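PDB 3DGT: endo-1,3-beta-glucanase from Streptomyces sioyaensis, which hydrolyses internal 1,3-beta-glucosidic bonds of beta-glucans through its family 16 catalytic domain, the part of the longer secreted enzyme described here. Local coordinates for residues T36-P39 with N44-T47; R84-R89 with P129-Y134. All blocks are in the same frame, centred on the assembly; numbering follows the deposited sequence.

How the interactions relate
Interaction 1 folds one surface loop upon itself, and interaction 2 fastens another loop to strand 80-87; both belong to the beta-sandwich of this family 16 catalytic domain. They come in series along the chain: interaction 1 closes within the loop between strands 30-32 and 52-53 before interaction 2 opens on strand 80-87. Their centres lie about 13 Å apart, and they touch. Y38 of interaction 1 reaches R84 and E86 on strand 80-87 with its hydroxyl, the Y38 OH to E86 OE2 distance being 2.5 Å, while its ring packs against F130 and Y134 of the loop in interaction 2. The tyrosine thus joins a surface loop, a strand and a second loop into one cluster, away from the magnesium site.

Interaction 1: T36-P39 with N44-T47; sequences TSYP and NWGT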
ATOM      1  N   THR A  36       3.232 -17.656  -2.343  1.00 13.15           N
ATOM      2  CA  THR A  36       4.216 -16.863  -3.059  1.00 13.26           C
ATOM      3  C   THR A  36       3.650 -16.203  -4.317  1.00 13.39           C
ATOM      4  O   THR A  36       4.399 -15.587  -5.076  1.00 13.30           O
ATOM      5  CB  THR A  36       5.434 -17.729  -3.455  1.00 12.65           C
ATOM      6  OG1 THR A  36       4.984 -18.807  -4.283  1.00 14.15           O
ATOM      7  CG2 THR A  36       6.144 -18.308  -2.208  1.00 13.94           C
ATOM      8  N   SER A  37       2.344 -16.331  -4.543  1.00 12.95           N
ATOM      9  CA  SER A  37       1.706 -15.695  -5.696  1.00 13.59           C
ATOM     10  C   SER A  37       0.197 -15.728  -5.571  1.00 13.47           C
ATOM     11  O   SER A  37      -0.360 -16.511  -4.797  1.00 14.22           O
ATOM     12  CB  SER A  37       2.098 -16.417  -6.985  1.00 13.45           C
ATOM     13  OG  SER A  37       1.453 -17.685  -7.075  1.00 14.41           O
ATOM     14  N   TYR A  38      -0.464 -14.889  -6.365  1.00 13.66           N
ATOM     15  CA  TYR A  38      -1.883 -15.068  -6.595  1.00 14.21           C
ATOM     16  C   TYR A  38      -2.085 -16.431  -7.243  1.00 14.58           C
ATOM     17  O   TYR A  38      -1.150 -16.962  -7.851  1.00 14.71           O
ATOM     18  CB  TYR A  38      -2.400 -14.003  -7.546  1.00 13.75           C
ATOM     19  CG  TYR A  38      -2.514 -12.624  -6.949  1.00 13.19           C
ATOM     20  CD1 TYR A  38      -3.505 -12.329  -6.020  1.00 13.06           C
ATOM     21  CD2 TYR A  38      -1.644 -11.600  -7.341  1.00 12.90           C
ATOM     22  CE1 TYR A  38      -3.611 -11.059  -5.478  1.00 12.42           C
ATOM     23  CE2 TYR A  38      -1.740 -10.333  -6.800  1.00 13.92           C
ATOM     24  CZ  TYR A  38      -2.737 -10.063  -5.886  1.00 12.45           C
ATOM     25  OH  TYR A  38      -2.844  -8.803  -5.352  1.00 13.65           O
ATOM     26  N   PRO A  39      -3.301 -16.995  -7.138  1.00 14.99           N
ATOM     27  CA  PRO A  39      -3.582 -18.260  -7.809  1.00 15.49           C
ATOM     28  C   PRO A  39      -3.598 -18.023  -9.313  1.00 15.22           C
ATOM     29  O   PRO A  39      -4.563 -17.490  -9.842  1.00 15.24           O
ATOM     30  CB  PRO A  39      -4.975 -18.631  -7.293  1.00 15.87           C
ATOM     31  CG  PRO A  39      -5.584 -17.356  -6.857  1.00 16.34           C
ATOM     32  CD  PRO A  39      -4.467 -16.493  -6.383  1.00 15.05           C
ATOM     33  N   ASN A  44       6.466 -15.287  -7.124  1.00 12.60           N
ATOM     34  CA  ASN A  44       7.018 -14.437  -6.065  1.00 12.69           C
ATOM     35  C   ASN A  44       6.465 -13.018  -6.064  1.00 12.58           C
ATOM     36  O   ASN A  44       7.202 -12.035  -5.931  1.00 12.25           O
ATOM     37  CB  ASN A  44       8.543 -14.507  -6.076  1.00 13.00           C
ATOM     38  CG  ASN A  44       9.030 -15.913  -5.833  1.00 15.15           C
ATOM     39  OD1 ASN A  44       8.948 -16.427  -4.712  1.00 20.95           O
ATOM     40  ND2 ASN A  44       9.450 -16.578  -6.890  1.00 10.79           N
ATOM     41  N   TRP A  45       5.144 -12.945  -6.208  1.00 11.97           N
ATOM     42  CA  TRP A  45       4.393 -11.683  -6.144  1.00 11.88           C
ATOM     43  C   TRP A  45       4.887 -10.654  -7.151  1.00 12.04           C
ATOM     44  O   TRP A  45       4.674  -9.449  -6.995  1.00 12.09           O
ATOM     45  CB  TRP A  45       4.376 -11.124  -4.711  1.00 11.99           C
ATOM     46  CG  TRP A  45       3.693 -12.081  -3.769  1.00 11.55           C
ATOM     47  CD1 TRP A  45       4.288 -12.880  -2.837  1.00 12.12           C
ATOM     48  CD2 TRP A  45       2.287 -12.359  -3.708  1.00 12.20           C
ATOM     49  NE1 TRP A  45       3.338 -13.643  -2.195  1.00 11.38           N
ATOM     50  CE2 TRP A  45       2.102 -13.347  -2.712  1.00 10.67           C
ATOM     51  CE3 TRP A  45       1.168 -11.871  -4.401  1.00 12.55           C
ATOM     52  CZ2 TRP A  45       0.838 -13.838  -2.369  1.00 11.62           C
ATOM     53  CZ3 TRP A  45      -0.087 -12.374  -4.080  1.00 11.70           C
ATOM     54  CH2 TRP A  45      -0.239 -13.360  -3.071  1.00 11.39           C
ATOM     55  N   GLY A  46       5.548 -11.147  -8.196  1.00 11.85           N
ATOM     56  CA  GLY A  46       6.058 -10.301  -9.269  1.00 12.11           C
ATOM     57  C   GLY A  46       7.293  -9.483  -8.974  1.00 12.43           C
ATOM     58  O   GLY A  46       7.737  -8.720  -9.835  1.00 12.85           O
ATOM     59  N   THR A  47       7.872  -9.632  -7.781  1.00 12.25           N
ATOM     60  CA  THR A  47       8.951  -8.738  -7.337  1.00 12.65           C
ATOM     61  C   THR A  47      10.250  -9.443  -6.968  1.00 12.92           C
ATOM     62  O   THR A  47      11.237  -8.786  -6.642  1.00 13.40           O
ATOM     63  CB  THR A  47       8.559  -7.995  -6.059  1.00 12.40           C
ATOM     64  OG1 THR A  47       8.410  -8.958  -5.012  1.00 13.18           O
ATOM     65  CG2 THR A  47       7.268  -7.224  -6.226  1.00 12.31           C
TER
HETATM   66  O   HOH W   1       5.605 -18.182  -6.826  1.00 15.52           O
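The indole of W45 lies flat against the backbone of T36 and S37, and its far end meets the ring of Y38. T36 C sits 3.3 Å above the indole plane and S37 N 3.4 Å above it, both toward the rim, so the broad tryptophan covers two successive residues with one face. With CG anti to its own carbonyl carbon (chi1 -62°), the indole is carried back over the 36-37 backbone. Its NE1 donates to the carbonyl oxygen of G35, just ahead of the segment, which adds a polar hold to the flat packing.

The benzene edge of the indole then points into the face of Y38 in a T-shaped stack, with ring planes at 75° and centroids 5.0 Å apart. W45 CZ3 stands over the middle of the tyrosine ring, 3.6 Å above its plane, and so lies at similar distances from several ring carbons. A tyrosine suits this place because the ring offers an aromatic face while the hydroxyl reaches on to E86 and R84.

T36 brings the polar part of the contact. Its carbonyl oxygen accepts a weak, bent hydrogen bond from W45 N, 3.0 Å long. A water links the two sides as well, 2.7 Å from T36 OG1 and accepting from N44 N. Threonine fits at this exposed edge, since its hydroxyl holds the water while CB rests beside N44 OD1. S37 turns its hydroxyl elsewhere, with S37 OG donating to Y38 O at 2.8 Å from above the carbonyl plane.

This is an irregular surface loop closed upon itself by an aromatic anchor, linking strands 30-32 and 52-53 of the beta-jelly-roll sandwich characteristic of glycoside hydrolase family 16.

Interaction 2: R84-R89 with P129-Y134; sequences RIETTR and PFRGNY
R131 brings its guanidinium edge-on to E86, T87 and T88, and charge supplies one part of the grip. R131 NH2 forms a salt bridge of 2.9 Å to E86 OE1, using the anti lone pair of that oxygen; the N-H points at it within 19° of straight. Carboxylate and guanidinium are nearly coplanar, 25° apart. Glutamate suits this buried place because its two oxygens divide the work, OE2 being bonded to Y38.

Backbone carbonyls supply the rest. T87 O receives both end nitrogens of the arginine, R131 NH2 at 2.8 Å and R131 NH1 at 3.1 Å, while T88 O takes a weaker, bent bond from NH1. A bend at chi3 (-71°) in an otherwise extended R131 side chain turns the flat group to meet these oxygens together. Only an arginine has enough N-H groups in one plane for such a set. With an alanine here, E86 OE1 would probably lose its charged partner across the contact, and T87 O both of its arginine donors.

Water completes the ring of bonds, donating to E86 OE1 and accepting from R131 NE at 3.0 Å.

The contact pins the loop between strands 119-127 and 142-144 to the end of strand 80-87, which runs between strands 30-32 and 236-244, and F237 of the latter makes a cation-pi contact with R131.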
ATOM      1  N   ARG A  84      -0.243 -10.143   3.822  1.00 10.83           N
ATOM      2  CA  ARG A  84      -0.701  -9.353   2.669  1.00 11.34           C
ATOM      3  C   ARG A  84      -2.205  -9.496   2.597  1.00 11.47           C
ATOM      4  O   ARG A  84      -2.720 -10.565   2.253  1.00 12.08           O
ATOM      5  CB  ARG A  84      -0.064  -9.867   1.370  1.00 11.41           C
ATOM      6  CG  ARG A  84      -0.462  -9.103   0.113  1.00 12.15           C
ATOM      7  CD  ARG A  84       0.287  -9.653  -1.093  1.00 11.97           C
ATOM      8  NE  ARG A  84      -0.257  -9.176  -2.369  1.00 12.44           N
ATOM      9  CZ  ARG A  84       0.475  -8.669  -3.363  1.00 12.06           C
ATOM     10  NH1 ARG A  84       1.795  -8.555  -3.254  1.00 13.19           N
ATOM     11  NH2 ARG A  84      -0.126  -8.273  -4.484  1.00 13.56           N
ATOM     12  N   ILE A  85      -2.908  -8.430   2.969  1.00 11.13           N
ATOM     13  CA  ILE A  85      -4.371  -8.450   2.970  1.00 11.73           C
ATOM     14  C   ILE A  85      -4.924  -7.421   2.004  1.00 11.29           C
ATOM     15  O   ILE A  85      -4.298  -6.382   1.785  1.00 11.54           O
ATOM     16  CB  ILE A  85      -4.973  -8.286   4.386  1.00 11.55           C
ATOM     17  CG1 ILE A  85      -4.632  -6.923   5.003  1.00 11.32           C
ATOM     18  CG2 ILE A  85      -4.521  -9.443   5.275  1.00 12.98           C
ATOM     19  CD1 ILE A  85      -5.378  -6.679   6.319  1.00 12.02           C
ATOM     20  N   GLU A  86      -6.068  -7.736   1.398  1.00 11.50           N
ATOM     21  CA  GLU A  86      -6.740  -6.824   0.462  1.00 12.08           C
ATOM     22  C   GLU A  86      -8.185  -6.612   0.855  1.00 11.93           C
ATOM     23  O   GLU A  86      -8.827  -7.504   1.412  1.00 11.96           O
ATOM     24  CB  GLU A  86      -6.732  -7.386  -0.968  1.00 12.27           C
ATOM     25  CG  GLU A  86      -5.405  -7.944  -1.416  1.00 14.01           C
ATOM     26  CD  GLU A  86      -5.389  -8.367  -2.873  1.00 13.07           C
ATOM     27  OE1 GLU A  86      -6.415  -8.239  -3.579  1.00 14.94           O
ATOM     28  OE2 GLU A  86      -4.332  -8.836  -3.302  1.00 15.29           O
ATOM     29  N   THR A  87      -8.724  -5.448   0.530  1.00 11.50           N
ATOM     30  CA  THR A  87     -10.137  -5.229   0.810  1.00 11.61           C
ATOM     31  C   THR A  87     -10.974  -6.201  -0.008  1.00 12.25           C
ATOM     32  O   THR A  87     -10.667  -6.503  -1.170  1.00 12.49           O
ATOM     33  CB  THR A  87     -10.584  -3.776   0.536  1.00 11.21           C
ATOM     34  OG1 THR A  87     -10.192  -3.383  -0.787  1.00 11.30           O
ATOM     35  CG2 THR A  87      -9.976  -2.827   1.570  1.00 11.71           C
ATOM     36  N   THR A  88     -12.031  -6.713   0.610  1.00 12.87           N
ATOM     37  CA  THR A  88     -13.031  -7.467  -0.135  1.00 13.66           C
ATOM     38  C   THR A  88     -13.638  -6.568  -1.213  1.00 13.02           C
ATOM     39  O   THR A  88     -13.912  -7.025  -2.321  1.00 13.63           O
ATOM     40  CB  THR A  88     -14.128  -7.982   0.793  1.00 14.29           C
ATOM     41  OG1 THR A  88     -14.586  -6.910   1.608  1.00 17.40           O
ATOM     42  CG2 THR A  88     -13.578  -9.059   1.711  1.00 14.98           C
ATOM     43  N   ARG A  89     -13.833  -5.290  -0.877  1.00 12.64           N
ATOM     44  CA  ARG A  89     -14.379  -4.313  -1.813  1.00 12.46           C
ATOM     45  C   ARG A  89     -13.375  -3.907  -2.890  1.00 12.62           C
ATOM     46  O   ARG A  89     -12.180  -3.734  -2.635  1.00 12.85           O
ATOM     47  CB  ARG A  89     -14.859  -3.093  -1.039  1.00 12.42           C
ATOM     48  CG  ARG A  89     -16.110  -3.344  -0.222  1.00 11.71           C
ATOM     49  CD  ARG A  89     -16.493  -2.127   0.599  1.00 12.75           C
ATOM     50  NE  ARG A  89     -16.924  -1.021  -0.255  1.00 12.38           N
ATOM     51  CZ  ARG A  89     -17.281   0.174   0.209  1.00 13.06           C
ATOM     52  NH1 ARG A  89     -17.266   0.427   1.521  1.00 13.32           N
ATOM     53  NH2 ARG A  89     -17.669   1.115  -0.642  1.00 13.06           N
ATOM     54  N   PRO A 129     -10.148  -4.488 -12.223  1.00 12.45           N
ATOM     55  CA  PRO A 129      -9.990  -5.581 -13.203  1.00 11.85           C
ATOM     56  C   PRO A 129      -8.796  -6.505 -12.997  1.00 12.35           C
ATOM     57  O   PRO A 129      -8.750  -7.567 -13.624  1.00 12.41           O
ATOM     58  CB  PRO A 129      -9.897  -4.844 -14.549  1.00 12.08           C
ATOM     59  CG  PRO A 129     -10.649  -3.544 -14.293  1.00 11.98           C
ATOM     60  CD  PRO A 129     -10.214  -3.176 -12.895  1.00 12.21           C
ATOM     61  N   PHE A 130      -7.844  -6.130 -12.141  1.00 12.15           N
ATOM     62  CA  PHE A 130      -6.723  -7.022 -11.831  1.00 12.08           C
ATOM     63  C   PHE A 130      -7.193  -8.269 -11.082  1.00 12.39           C
ATOM     64  O   PHE A 130      -6.656  -9.369 -11.285  1.00 12.23           O
ATOM     65  CB  PHE A 130      -5.666  -6.272 -11.008  1.00 12.36           C
ATOM     66  CG  PHE A 130      -4.407  -7.064 -10.742  1.00 12.97           C
ATOM     67  CD1 PHE A 130      -4.291  -7.873  -9.616  1.00 13.01           C
ATOM     68  CD2 PHE A 130      -3.323  -6.968 -11.604  1.00 13.30           C
ATOM     69  CE1 PHE A 130      -3.119  -8.591  -9.366  1.00 13.41           C
ATOM     70  CE2 PHE A 130      -2.143  -7.683 -11.356  1.00 12.83           C
ATOM     71  CZ  PHE A 130      -2.043  -8.487 -10.230  1.00 12.85           C
ATOM     72  N   ARG A 131      -8.183  -8.110 -10.211  1.00 12.07           N
ATOM     73  CA  ARG A 131      -8.618  -9.233  -9.385  1.00 12.50           C
ATOM     74  C   ARG A 131      -9.234 -10.328 -10.244  1.00 12.84           C
ATOM     75  O   ARG A 131     -10.128 -10.069 -11.051  1.00 13.67           O
ATOM     76  CB  ARG A 131      -9.610  -8.775  -8.318  1.00 12.39           C
ATOM     77  CG  ARG A 131     -10.115  -9.909  -7.423  1.00 12.74           C
ATOM     78  CD  ARG A 131     -10.791  -9.382  -6.172  1.00 12.85           C
ATOM     79  NE  ARG A 131      -9.843  -8.788  -5.239  1.00 13.97           N
ATOM     80  CZ  ARG A 131     -10.186  -8.196  -4.096  1.00 13.33           C
ATOM     81  NH1 ARG A 131     -11.459  -8.100  -3.737  1.00 15.25           N
ATOM     82  NH2 ARG A 131      -9.242  -7.694  -3.323  1.00 13.42           N
ATOM     83  N   GLY A 132      -8.741 -11.551 -10.071  1.00 12.79           N
ATOM     84  CA  GLY A 132      -9.210 -12.670 -10.883  1.00 12.84           C
ATOM     85  C   GLY A 132      -8.657 -12.676 -12.293  1.00 13.37           C
ATOM     86  O   GLY A 132      -9.125 -13.422 -13.146  1.00 14.34           O
ATOM     87  N   ASN A 133      -7.661 -11.831 -12.538  1.00 12.88           N
ATOM     88  CA  ASN A 133      -7.035 -11.711 -13.853  1.00 13.14           C
ATOM     89  C   ASN A 133      -5.521 -11.812 -13.662  1.00 13.02           C
ATOM     90  O   ASN A 133      -4.881 -12.762 -14.126  1.00 12.58           O
ATOM     91  CB  ASN A 133      -7.454 -10.375 -14.477  1.00 13.36           C
ATOM     92  CG  ASN A 133      -6.843 -10.129 -15.851  1.00 14.04           C
ATOM     93  OD1 ASN A 133      -5.628 -10.226 -16.040  1.00 14.28           O
ATOM     94  ND2 ASN A 133      -7.693  -9.768 -16.812  1.00 16.58           N
ATOM     95  N   TYR A 134      -4.947 -10.847 -12.943  1.00 12.83           N
ATOM     96  CA  TYR A 134      -3.544 -10.898 -12.522  1.00 12.85           C
ATOM     97  C   TYR A 134      -2.532 -10.648 -13.641  1.00 13.18           C
ATOM     98  O   TYR A 134      -1.327 -10.752 -13.412  1.00 13.76           O
ATOM     99  CB  TYR A 134      -3.216 -12.229 -11.810  1.00 13.26           C
ATOM    100  CG  TYR A 134      -4.244 -12.643 -10.787  1.00 12.66           C
ATOM    101  CD1 TYR A 134      -4.619 -11.782  -9.757  1.00 12.97           C
ATOM    102  CD2 TYR A 134      -4.846 -13.898 -10.844  1.00 14.03           C
ATOM    103  CE1 TYR A 134      -5.565 -12.157  -8.823  1.00 13.98           C
ATOM    104  CE2 TYR A 134      -5.789 -14.283  -9.906  1.00 14.04           C
ATOM    105  CZ  TYR A 134      -6.142 -13.408  -8.894  1.00 14.23           C
ATOM    106  OH  TYR A 134      -7.091 -13.770  -7.964  1.00 15.71           O
TER
HETATM  107  O   HOH W   2      -7.071  -9.453  -6.049  1.00 14.61           O